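Local coordinates for regulatory protein cox (Enterobacteria phage P2, PDB 4LHF), which binds DNA and represses the phage Pc promoter, which controls the genes for the immunity repressor and the integrase, at residues A[14-17]-A[18-21]. Numbering follows the deposited sequence.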
# COMPACT_ATOMS: atom_id res chain seq x y z
N TYR A 14 -8.94 4.94 0.03
CA TYR A 14 -7.59 5.44 -0.23
C TYR A 14 -7.27 6.75 0.49
O TYR A 14 -6.11 7.11 0.64
CB TYR A 14 -7.35 5.58 -1.74
CG TYR A 14 -7.99 6.79 -2.37
CD1 TYR A 14 -7.23 7.90 -2.71
CD2 TYR A 14 -9.36 6.82 -2.64
CE1 TYR A 14 -7.80 9.01 -3.29
CE2 TYR A 14 -9.94 7.93 -3.22
CZ TYR A 14 -9.16 9.02 -3.54
OH TYR A 14 -9.73 10.13 -4.12
N GLN A 15 -8.31 7.45 0.94
CA GLN A 15 -8.12 8.68 1.69
C GLN A 15 -7.59 8.39 3.09
O GLN A 15 -6.70 9.09 3.59
CB GLN A 15 -9.44 9.46 1.79
CG GLN A 15 -10.08 9.77 0.46
CD GLN A 15 -11.11 8.73 0.05
OE1 GLN A 15 -10.91 7.53 0.25
NE2 GLN A 15 -12.22 9.19 -0.51
N GLU A 16 -8.13 7.36 3.73
CA GLU A 16 -7.66 6.92 5.04
C GLU A 16 -6.23 6.41 4.94
O GLU A 16 -5.39 6.68 5.80
CB GLU A 16 -8.58 5.84 5.60
CG GLU A 16 -8.12 5.26 6.94
CD GLU A 16 -8.33 6.22 8.10
OE1 GLU A 16 -8.98 7.27 7.92
OE2 GLU A 16 -7.84 5.91 9.21
N PHE A 17 -5.96 5.65 3.88
CA PHE A 17 -4.62 5.15 3.60
C PHE A 17 -3.67 6.33 3.40
O PHE A 17 -2.50 6.27 3.80
CB PHE A 17 -4.63 4.26 2.36
CG PHE A 17 -3.30 3.62 2.06
CD1 PHE A 17 -2.93 2.46 2.71
CD2 PHE A 17 -2.44 4.18 1.14
CE1 PHE A 17 -1.71 1.86 2.44
CE2 PHE A 17 -1.22 3.59 0.86
CZ PHE A 17 -0.85 2.43 1.52
N ALA A 18 -4.18 7.39 2.79
CA ALA A 18 -3.41 8.61 2.61
C ALA A 18 -3.09 9.24 3.96
O ALA A 18 -1.97 9.70 4.18
CB ALA A 18 -4.18 9.60 1.74
N LYS A 19 -4.08 9.24 4.85
CA LYS A 19 -3.87 9.77 6.20
C LYS A 19 -2.82 8.96 6.95
O LYS A 19 -2.06 9.51 7.75
CB LYS A 19 -5.17 9.77 7.00
CG LYS A 19 -6.30 10.58 6.40
CD LYS A 19 -7.37 10.87 7.44
CE LYS A 19 -8.67 11.32 6.81
NZ LYS A 19 -9.46 10.16 6.28
N LEU A 20 -2.78 7.66 6.69
CA LEU A 20 -1.86 6.77 7.39
C LEU A 20 -0.39 6.98 6.99
O LEU A 20 0.50 6.92 7.84
CB LEU A 20 -2.25 5.30 7.20
CG LEU A 20 -3.54 4.84 7.88
CD1 LEU A 20 -3.75 3.35 7.68
CD2 LEU A 20 -3.50 5.18 9.36
N ILE A 21 -0.15 7.22 5.71
CA ILE A 21 1.22 7.38 5.22
C ILE A 21 1.65 8.84 5.16
O ILE A 21 2.77 9.15 4.75
CB ILE A 21 1.41 6.74 3.84
CG1 ILE A 21 0.55 7.46 2.80
CG2 ILE A 21 1.06 5.26 3.89
CD1 ILE A 21 0.63 6.85 1.41
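Phe17 and Ile21, one turn apart on the helix of residues 14-21, meet where the Phe17 ring reaches forward along the helix to the Ile21 side chain. Ile21 CD1 comes to 3.8 Å from Phe17 CE2, while Ile21 CG2 sits over one face near its border, 4.1 Å from the plane, so that both methyl groups gather on the CE2 side of the ring. Phe17 reaches this place because CG stands anti to the backbone N (chi1 -175°). The ring is buried, whereas the Ile21 that covers part of one face is itself exposed to solvent. Phe17 also packs on Ile12 and Val57 of the sheet and meets Trp62 edge-to-face, which ties the helix to the strands and to the start of helix 59-72. Ala18, likewise buried, sets its methyl group against Val28 of helix 25-34, and Tyr14 touches Val28 and Ile32 of the same helix. Three backbone bonds of 2.9 Å hold the turn: Ala18 N to Tyr14 O, Lys19 N to Gln15 O and Leu20 N to Glu16 O. The bond from Ile21 N to Phe17 O is longer, 3.2 Å.

The outer side is looser. There the exposed Leu20 brings CG to 3.3 Å from Glu16 O. Glu16 and the exposed Lys19 cross at about a right angle in a salt bridge whose hydrogen bond, Lys19 NZ to Glu16 OE1 at 3.4 Å, is weak. A bend at the last lysine torsion (chi4 79°) turns NZ back toward the glutamate after an extended run of methylenes; at this length the pair probably fixes the lysine end only loosely. Such an amphipathic helix is typical of the first helix of a helix-turn-helix, with the hairpin of 39-42 and 54-58 consistent with a winged domain.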